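Local structure of putative lipoprotein YcdA (Bacillus subtilis subsp. subtilis str. 168, 4R4G) at residues A[12-17]-A[121-126]; A[22-27]-A[134-139]; A[105-110]-A[128-133]. The protein is of unknown function, a putative membrane-anchored lipoprotein in which an Ig-like N-terminal domain is joined by a kinked helix to an alpha-beta C-terminal domain. One frame throughout, in Å; residues are numbered along the deposited sequence.

Contact 1: residues A[12-17]-A[121-126]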
loop_
_atom_site.group_PDB
_atom_site.type_symbol
_atom_site.label_atom_id
_atom_site.label_comp_id
_atom_site.label_asym_id
_atom_site.label_seq_id
_atom_site.Cartn_x
_atom_site.Cartn_y
_atom_site.Cartn_z
ATOM N N SER A 12 21.988 -33.826 8.641
ATOM C CA SER A 12 23.140 -34.307 9.361
ATOM C C SER A 12 22.625 -35.503 10.151
ATOM O O SER A 12 21.425 -35.804 10.089
ATOM C CB SER A 12 23.746 -33.219 10.241
ATOM O OG SER A 12 22.941 -32.956 11.377
ATOM N N ASP A 13 23.499 -36.184 10.881
ATOM C CA ASP A 13 23.101 -37.347 11.665
ATOM C C ASP A 13 22.195 -36.957 12.858
ATOM O O ASP A 13 21.468 -37.823 13.365
ATOM C CB ASP A 13 24.350 -38.140 12.148
ATOM C CG ASP A 13 25.454 -37.351 12.862
ATOM O OD1 ASP A 13 25.623 -36.130 12.557
ATOM O OD2 ASP A 13 26.192 -37.965 13.670
ATOM N N ILE A 14 22.206 -35.660 13.271
ATOM C CA ILE A 14 21.435 -35.214 14.434
ATOM C C ILE A 14 20.160 -34.418 14.077
ATOM O O ILE A 14 19.238 -34.418 14.892
ATOM C CB ILE A 14 22.298 -34.471 15.485
ATOM C CG1 ILE A 14 22.669 -33.058 15.075
ATOM C CG2 ILE A 14 23.519 -35.298 15.930
ATOM C CD1 ILE A 14 22.986 -32.272 16.241
ATOM N N ALA A 15 20.074 -33.785 12.888
ATOM C CA ALA A 15 18.857 -33.059 12.490
ATOM C C ALA A 15 18.646 -33.060 10.976
ATOM O O ALA A 15 19.604 -33.208 10.220
ATOM C CB ALA A 15 18.897 -31.629 13.001
ATOM N N GLN A 16 17.380 -32.907 10.540
ATOM C CA GLN A 16 17.014 -32.824 9.128
ATOM C C GLN A 16 16.244 -31.531 8.893
ATOM O O GLN A 16 15.224 -31.289 9.546
ATOM C CB GLN A 16 16.206 -34.047 8.649
ATOM C CG GLN A 16 15.861 -33.988 7.147
ATOM C CD GLN A 16 14.712 -34.867 6.719
ATOM O OE1 GLN A 16 14.883 -35.801 5.922
ATOM N NE2 GLN A 16 13.508 -34.558 7.194
ATOM N N VAL A 17 16.731 -30.697 7.963
ATOM C CA VAL A 17 16.087 -29.423 7.680
ATOM C C VAL A 17 15.504 -29.450 6.278
ATOM O O VAL A 17 16.167 -29.870 5.331
ATOM C CB VAL A 17 17.059 -28.232 7.884
ATOM C CG1 VAL A 17 16.353 -26.892 7.719
ATOM C CG2 VAL A 17 17.730 -28.311 9.245
ATOM N N LYS A 121 30.501 -27.409 12.213
ATOM C CA LYS A 121 30.592 -27.787 10.801
ATOM C C LYS A 121 30.045 -29.188 10.480
ATOM O O LYS A 121 29.249 -29.267 9.547
ATOM C CB LYS A 121 32.013 -27.644 10.274
ATOM C CG LYS A 121 32.430 -26.200 10.116
ATOM C CD LYS A 121 33.627 -26.103 9.177
ATOM C CE LYS A 121 33.964 -24.707 8.758
ATOM N NZ LYS A 121 32.875 -24.083 7.947
ATOM N N PRO A 122 30.377 -30.286 11.202
ATOM C CA PRO A 122 29.824 -31.600 10.800
ATOM C C PRO A 122 28.300 -31.741 11.004
ATOM O O PRO A 122 27.614 -32.310 10.143
ATOM C CB PRO A 122 30.613 -32.598 11.668
ATOM C CG PRO A 122 31.818 -31.840 12.162
ATOM C CD PRO A 122 31.336 -30.445 12.324
ATOM N N LYS A 123 27.764 -31.196 12.114
ATOM C CA LYS A 123 26.340 -31.279 12.465
ATOM C C LYS A 123 25.476 -30.235 11.721
ATOM O O LYS A 123 24.257 -30.372 11.738
ATOM C CB LYS A 123 26.149 -31.150 14.003
ATOM C CG LYS A 123 26.578 -29.793 14.606
ATOM C CD LYS A 123 26.495 -29.673 16.145
ATOM C CE LYS A 123 26.560 -28.210 16.546
ATOM N NZ LYS A 123 27.076 -27.986 17.919
ATOM N N SER A 124 26.091 -29.206 11.085
ATOM C CA SER A 124 25.413 -28.099 10.375
ATOM C C SER A 124 24.979 -28.424 8.936
ATOM O O SER A 124 25.529 -29.325 8.323
ATOM C CB SER A 124 26.320 -26.877 10.330
ATOM O OG SER A 124 26.488 -26.290 11.609
ATOM N N VAL A 125 23.978 -27.690 8.407
ATOM C CA VAL A 125 23.511 -27.818 7.017
ATOM C C VAL A 125 23.365 -26.427 6.438
ATOM O O VAL A 125 22.966 -25.496 7.142
ATOM C CB VAL A 125 22.248 -28.680 6.725
ATOM C CG1 VAL A 125 22.534 -30.169 6.846
ATOM C CG2 VAL A 125 21.051 -28.258 7.566
ATOM N N THR A 126 23.689 -26.302 5.152
ATOM C CA THR A 126 23.689 -25.058 4.431
ATOM C C THR A 126 22.865 -25.195 3.119
ATOM O O THR A 126 23.036 -26.158 2.387
ATOM C CB THR A 126 25.154 -24.595 4.219
ATOM O OG1 THR A 126 25.160 -23.418 3.426
ATOM C CG2 THR A 126 26.036 -25.634 3.528
#

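Contact 2: residues A[22-27]-A[134-139]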
loop_
_atom_site.group_PDB
_atom_site.type_symbol
_atom_site.label_atom_id
_atom_site.label_comp_id
_atom_site.label_asym_id
_atom_site.label_seq_id
_atom_site.Cartn_x
_atom_site.Cartn_y
_atom_site.Cartn_z
ATOM N N VAL A 22 9.825 -20.071 0.210
ATOM C CA VAL A 22 10.706 -18.889 0.163
ATOM C C VAL A 22 9.983 -17.764 -0.576
ATOM O O VAL A 22 9.666 -17.895 -1.764
ATOM C CB VAL A 22 12.112 -19.145 -0.456
ATOM C CG1 VAL A 22 12.913 -17.856 -0.567
ATOM C CG2 VAL A 22 12.907 -20.176 0.344
ATOM N N SER A 23 9.752 -16.645 0.110
ATOM C CA SER A 23 9.086 -15.509 -0.502
ATOM C C SER A 23 9.630 -14.200 0.019
ATOM O O SER A 23 10.243 -14.156 1.085
ATOM C CB SER A 23 7.586 -15.576 -0.239
ATOM O OG SER A 23 7.296 -15.472 1.142
ATOM N N TYR A 24 9.413 -13.135 -0.752
ATOM C CA TYR A 24 9.749 -11.766 -0.378
ATOM C C TYR A 24 8.549 -11.165 0.319
ATOM O O TYR A 24 7.388 -11.405 -0.078
ATOM C CB TYR A 24 10.125 -10.918 -1.602
ATOM C CG TYR A 24 11.417 -11.304 -2.279
ATOM C CD1 TYR A 24 12.647 -11.071 -1.662
ATOM C CD2 TYR A 24 11.423 -11.810 -3.575
ATOM C CE1 TYR A 24 13.847 -11.378 -2.304
ATOM C CE2 TYR A 24 12.619 -12.120 -4.228
ATOM C CZ TYR A 24 13.829 -11.909 -3.584
ATOM O OH TYR A 24 15.008 -12.204 -4.214
ATOM N N THR A 25 8.816 -10.415 1.383
ATOM C CA THR A 25 7.765 -9.740 2.134
ATOM C C THR A 25 8.209 -8.307 2.405
ATOM O O THR A 25 9.391 -7.953 2.253
ATOM C CB THR A 25 7.396 -10.488 3.449
ATOM O OG1 THR A 25 8.525 -10.552 4.333
ATOM C CG2 THR A 25 6.801 -11.883 3.219
ATOM N N LEU A 26 7.241 -7.473 2.760
ATOM C CA LEU A 26 7.534 -6.110 3.133
ATOM C C LEU A 26 7.834 -6.154 4.595
ATOM O O LEU A 26 7.169 -6.929 5.294
ATOM C CB LEU A 26 6.344 -5.171 2.857
ATOM C CG LEU A 26 6.076 -4.725 1.431
ATOM C CD1 LEU A 26 4.786 -3.987 1.391
ATOM C CD2 LEU A 26 7.181 -3.814 0.900
ATOM N N PRO A 27 8.743 -5.307 5.112
ATOM C CA PRO A 27 9.003 -5.322 6.557
ATOM C C PRO A 27 7.781 -4.965 7.428
ATOM O O PRO A 27 6.734 -4.514 6.939
ATOM C CB PRO A 27 10.120 -4.288 6.719
ATOM C CG PRO A 27 10.109 -3.477 5.484
ATOM C CD PRO A 27 9.615 -4.343 4.408
ATOM N N LYS A 134 12.379 -17.033 -10.738
ATOM C CA LYS A 134 11.103 -16.472 -11.202
ATOM C C LYS A 134 9.996 -16.604 -10.147
ATOM O O LYS A 134 9.394 -15.585 -9.796
ATOM C CB LYS A 134 10.667 -17.110 -12.538
ATOM C CG LYS A 134 11.551 -16.740 -13.743
ATOM C CD LYS A 134 10.947 -15.624 -14.615
ATOM C CE LYS A 134 11.674 -15.441 -15.937
ATOM N NZ LYS A 134 11.491 -16.593 -16.868
ATOM N N LYS A 135 9.778 -17.829 -9.603
ATOM C CA LYS A 135 8.771 -18.113 -8.568
ATOM C C LYS A 135 8.923 -17.140 -7.365
ATOM O O LYS A 135 7.983 -16.401 -7.030
ATOM C CB LYS A 135 8.863 -19.576 -8.083
ATOM C CG LYS A 135 8.979 -20.654 -9.180
ATOM C CD LYS A 135 9.301 -22.031 -8.565
ATOM C CE LYS A 135 9.239 -23.208 -9.521
ATOM N NZ LYS A 135 9.554 -24.503 -8.839
ATOM N N ILE A 136 10.136 -17.103 -6.770
ATOM C CA ILE A 136 10.480 -16.265 -5.613
ATOM C C ILE A 136 10.270 -14.776 -5.935
ATOM O O ILE A 136 9.766 -14.055 -5.076
ATOM C CB ILE A 136 11.920 -16.548 -5.086
ATOM C CG1 ILE A 136 12.085 -18.048 -4.771
ATOM C CG2 ILE A 136 12.254 -15.685 -3.855
ATOM C CD1 ILE A 136 13.520 -18.544 -4.550
ATOM N N LEU A 137 10.637 -14.335 -7.154
ATOM C CA LEU A 137 10.504 -12.941 -7.606
ATOM C C LEU A 137 9.031 -12.507 -7.758
ATOM O O LEU A 137 8.719 -11.318 -7.616
ATOM C CB LEU A 137 11.230 -12.744 -8.945
ATOM C CG LEU A 137 12.728 -12.500 -8.905
ATOM C CD1 LEU A 137 13.299 -12.610 -10.274
ATOM C CD2 LEU A 137 13.043 -11.117 -8.378
ATOM N N ALA A 138 8.141 -13.479 -8.059
ATOM C CA ALA A 138 6.700 -13.281 -8.229
ATOM C C ALA A 138 6.077 -12.685 -6.966
ATOM O O ALA A 138 5.259 -11.756 -7.038
ATOM C CB ALA A 138 6.029 -14.613 -8.561
ATOM N N THR A 139 6.512 -13.211 -5.808
ATOM C CA THR A 139 6.049 -12.840 -4.481
ATOM C C THR A 139 6.329 -11.350 -4.219
ATOM O O THR A 139 5.479 -10.694 -3.621
ATOM C CB THR A 139 6.663 -13.780 -3.438
ATOM O OG1 THR A 139 8.070 -13.563 -3.369
ATOM C CG2 THR A 139 6.394 -15.262 -3.745
#

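Contact 3: residues A[105-110]-A[128-133]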
loop_
_atom_site.group_PDB
_atom_site.type_symbol
_atom_site.label_atom_id
_atom_site.label_comp_id
_atom_site.label_asym_id
_atom_site.label_seq_id
_atom_site.Cartn_x
_atom_site.Cartn_y
_atom_site.Cartn_z
ATOM N N GLY A 105 16.508 -10.086 -5.127
ATOM C CA GLY A 105 17.150 -10.785 -6.231
ATOM C C GLY A 105 18.619 -11.105 -6.076
ATOM O O GLY A 105 19.337 -11.125 -7.077
ATOM N N LYS A 106 19.083 -11.412 -4.851
ATOM C CA LYS A 106 20.491 -11.754 -4.692
ATOM C C LYS A 106 20.660 -13.267 -4.459
ATOM O O LYS A 106 19.686 -14.030 -4.572
ATOM C CB LYS A 106 21.151 -10.922 -3.581
ATOM C CG LYS A 106 21.145 -9.399 -3.817
ATOM C CD LYS A 106 21.846 -8.900 -5.101
ATOM C CE LYS A 106 21.848 -7.383 -5.232
ATOM N NZ LYS A 106 22.378 -6.920 -6.555
ATOM N N GLN A 107 21.904 -13.704 -4.213
ATOM C CA GLN A 107 22.198 -15.111 -3.962
ATOM C C GLN A 107 22.329 -15.323 -2.468
ATOM O O GLN A 107 23.257 -14.810 -1.843
ATOM C CB GLN A 107 23.441 -15.574 -4.733
ATOM C CG GLN A 107 23.263 -15.521 -6.257
ATOM C CD GLN A 107 21.973 -16.163 -6.732
ATOM O OE1 GLN A 107 21.696 -17.340 -6.461
ATOM N NE2 GLN A 107 21.139 -15.387 -7.429
ATOM N N TYR A 108 21.342 -16.003 -1.879
ATOM C CA TYR A 108 21.324 -16.224 -0.440
ATOM C C TYR A 108 21.820 -17.616 -0.087
ATOM O O TYR A 108 21.922 -18.501 -0.942
ATOM C CB TYR A 108 19.926 -15.952 0.168
ATOM C CG TYR A 108 19.260 -14.718 -0.418
ATOM C CD1 TYR A 108 19.783 -13.441 -0.191
ATOM C CD2 TYR A 108 18.136 -14.827 -1.233
ATOM C CE1 TYR A 108 19.208 -12.311 -0.773
ATOM C CE2 TYR A 108 17.538 -13.698 -1.799
ATOM C CZ TYR A 108 18.079 -12.443 -1.566
ATOM O OH TYR A 108 17.507 -11.336 -2.137
ATOM N N GLU A 109 22.235 -17.752 1.172
ATOM C CA GLU A 109 22.703 -18.967 1.767
ATOM C C GLU A 109 22.158 -19.015 3.167
ATOM O O GLU A 109 22.425 -18.117 3.959
ATOM C CB GLU A 109 24.221 -19.067 1.727
ATOM C CG GLU A 109 24.732 -20.363 2.339
ATOM C CD GLU A 109 26.192 -20.701 2.120
ATOM O OE1 GLU A 109 26.540 -21.149 1.001
ATOM O OE2 GLU A 109 26.968 -20.599 3.099
ATOM N N LEU A 110 21.321 -20.028 3.446
ATOM C CA LEU A 110 20.739 -20.262 4.750
ATOM C C LEU A 110 21.545 -21.340 5.428
ATOM O O LEU A 110 21.735 -22.403 4.834
ATOM C CB LEU A 110 19.257 -20.666 4.629
ATOM C CG LEU A 110 18.496 -20.918 5.937
ATOM C CD1 LEU A 110 18.103 -19.630 6.588
ATOM C CD2 LEU A 110 17.247 -21.722 5.685
ATOM N N LYS A 128 21.447 -23.070 -0.546
ATOM C CA LYS A 128 21.552 -21.925 -1.432
ATOM C C LYS A 128 20.153 -21.580 -1.900
ATOM O O LYS A 128 19.341 -22.480 -2.162
ATOM C CB LYS A 128 22.495 -22.195 -2.604
ATOM C CG LYS A 128 23.926 -22.453 -2.159
ATOM C CD LYS A 128 24.848 -22.606 -3.316
ATOM C CE LYS A 128 26.277 -22.878 -2.890
ATOM N NZ LYS A 128 27.111 -23.226 -4.078
ATOM N N ILE A 129 19.834 -20.272 -1.897
ATOM C CA ILE A 129 18.553 -19.718 -2.329
ATOM C C ILE A 129 18.824 -18.726 -3.466
ATOM O O ILE A 129 19.561 -17.757 -3.258
ATOM C CB ILE A 129 17.823 -19.059 -1.139
ATOM C CG1 ILE A 129 17.414 -20.109 -0.087
ATOM C CG2 ILE A 129 16.643 -18.219 -1.610
ATOM C CD1 ILE A 129 17.004 -19.552 1.289
ATOM N N ASP A 130 18.276 -18.986 -4.671
ATOM C CA ASP A 130 18.430 -18.050 -5.786
ATOM C C ASP A 130 17.315 -17.008 -5.711
ATOM O O ASP A 130 16.154 -17.336 -5.930
ATOM C CB ASP A 130 18.432 -18.759 -7.150
ATOM C CG ASP A 130 18.559 -17.821 -8.344
ATOM O OD1 ASP A 130 18.789 -16.607 -8.132
ATOM O OD2 ASP A 130 18.444 -18.303 -9.491
ATOM N N GLY A 131 17.680 -15.773 -5.392
ATOM C CA GLY A 131 16.719 -14.686 -5.278
ATOM C C GLY A 131 16.180 -14.215 -6.612
ATOM O O GLY A 131 15.131 -13.562 -6.655
ATOM N N LYS A 132 16.921 -14.520 -7.711
ATOM C CA LYS A 132 16.559 -14.174 -9.087
ATOM C C LYS A 132 15.662 -15.270 -9.706
ATOM O O LYS A 132 15.326 -15.171 -10.886
ATOM C CB LYS A 132 17.808 -13.905 -9.956
ATOM C CG LYS A 132 18.160 -12.421 -10.051
ATOM C CD LYS A 132 18.963 -12.097 -11.308
ATOM C CE LYS A 132 18.580 -10.760 -11.924
ATOM N NZ LYS A 132 19.047 -10.627 -13.340
ATOM N N ASP A 133 15.248 -16.286 -8.909
ATOM C CA ASP A 133 14.337 -17.353 -9.336
ATOM C C ASP A 133 12.984 -16.732 -9.573
ATOM O O ASP A 133 12.509 -15.972 -8.723
ATOM C CB ASP A 133 14.261 -18.467 -8.280
ATOM C CG ASP A 133 13.289 -19.591 -8.579
ATOM O OD1 ASP A 133 12.067 -19.331 -8.583
ATOM O OD2 ASP A 133 13.745 -20.754 -8.707
#

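Contact 1: residues A[12-17]-A[121-126]
Ser-12 and Lys-123 are where the two backbones come nearest, with CA atoms 5.4 Å apart. The loop at Ser-12 to Ile-14 leads into strand 16-25 and is closed by a backbone bond from Ser-12 N to Ala-15 O; across from it, residues 121-123 are a weakly bonded helical turn that runs into strand 125-130. The one hydrogen bond across the contact goes from Ser-12 OG to Lys-123 O, 2.9 Å, and reaches the carbonyl at a tilt to its plane. A chi1 of 73° sets OG between the backbone N and the carbonyl carbon of Ser-12, where it also receives weak bonds from the N-H groups of Ile-14 and Ala-15. Ile-14 lays CD1 on Lys-123 CB at 4.0 Å, the two side chains crossing at a slant. Beyond CG the lysine chain is extended and leads away to the carbonyls of Ser-116 and Gly-118. Deeper in, Val-17 CG2 meets Val-125 CG2 at 3.7 Å, and these buried valines pass alongside one another, pointing opposite ways. Loop bond outside and valine pair inside close one end of the Ig-like beta-sandwich, with strands 16-25 and 125-130 belonging to its two different sheets.

Contact 2: residues A[22-27]-A[134-139]
Thr-139 OG1 receives the backbone N-H of Tyr-24 at 3.0 Å, measured from Tyr-24 N, in an almost straight bond of 177°. The same hydroxyl turns back to Ile-136 O one turn earlier in its helix, although that bond is modelled too short for its length to be trusted. A chi1 of 67° places OG1 between the backbone N and carbonyl carbon of Thr-139, facing Tyr-24 N. Its methyl, CG2, rests on Ser-23 CB at 3.7 Å.

Helix 134-139 runs beside strand 22-25 in roughly the same direction, the segment axes 29° apart and 6.3 Å at closest approach. The phenol of Tyr-24, its OH bonded to Gly-105 N and Gly-131 O, crosses the side chain of Ile-136 at about a right angle, with Ile-136 CG2 3.6 Å from Tyr-24 CE2. Leu-137 comes to the ring with its CA at the edge, near the ring plane, and with CD2 more distant, 4.3 Å from Tyr-24 CE2. Further back along the strand, Val-22 CG1 meets Ile-136 CG2 at 4.0 Å as the two branched chains cross at a slant.

Ser-23 and Thr-25 bond through their backbones to strand 39-48, and the N-H of Tyr-24 points from the other edge of strand 16-25. There a threonine hydroxyl, rather than another strand, answers it. Between these two segments the hold is one directional hydrogen bond and an apolar patch around Tyr-24; together they tie the Ig-like domain to the helix that begins the passage to the C-terminal domain.

Contact 3: residues A[105-110]-A[128-133]
Tyr-108 and Ile-129 form the hydrogen-bonded pair of an antiparallel ladder, with Gln-107/Asp-130 and Glu-109/Lys-128 as the non-hydrogen-bonded pairs around it. Tyr-108 N bonds to Ile-129 O and Ile-129 N to Tyr-108 O, each at 2.9 Å. Where strand 125-130 ends and strand 107-112 begins, just past the ladder, Gly-131 N bonds to Lys-106 O at 2.8 Å, a bent bond, and Gly-105 CA sends a C-H toward Gly-131 O at 3.5 Å. A CB on Gly-131 would run into Lys-106 O and the Tyr-108 ring.

Among the side-chain bonds, Gln-107 NE2 reaches Asp-130 OD1 at 2.7 Å with the N-H nearly straight, 171°. The two chains lie side by side and point the same way; a bend at chi2, -48°, brings the glutamine amide across to Asp-130 on the adjoining strand. The carboxylate oxygen sits in the amide plane but is met from above its own, and Lys-132 N approaches it from the opposite face at 2.8 Å, making an Asx turn. This lies within a type I turn from Asp-130 to Asp-133, which carries the last strand of the Ig-like sandwich into helix 134-141, with Asp-133 as N-cap. Shortening Asp-130 to an alanine removes the shared acceptor, which is likely to leave the Gln-107 amide free to turn and the Lys-132 N-H without its mate. Lys-106 N bonds to the phenol oxygen of Tyr-108, which is also bonded to Asp-103 O, and Lys-106 O stands over one face of that ring, off toward the rim.

On the face that carries Tyr-108 and Ile-129 the contacts are apolar. Ile-129 CG2 lies in the plane of the Tyr-108 ring, at its edge, 3.7 Å from Tyr-108 CD2, while Ile-129 CD1 touches Leu-110 CB at 4.2 Å.

Contacts 1 and 3 lie in the Ig-like domain, and contact 2 joins it to the helix that leads to the C-terminal domain. Contact 1 closes the end of the sandwich far from the C-terminal domain, and contact 2 lies at the end beside it, their centres about 26 Å apart although both use strand 16-25. Contact 3 pairs two strands of the other sheet, its centre about 20 Å from that of contact 1 and about 11 Å from that of contact 2. It meets contact 1 along strand 125-130, where Thr-126 packs by Glu-109. Tyr-24 OH joins it to contact 2, probably hydrogen-bonding Gly-105 N and Gly-131 O, each at 2.8 Å, while Ile-136 and Leu-137 pack against the turn.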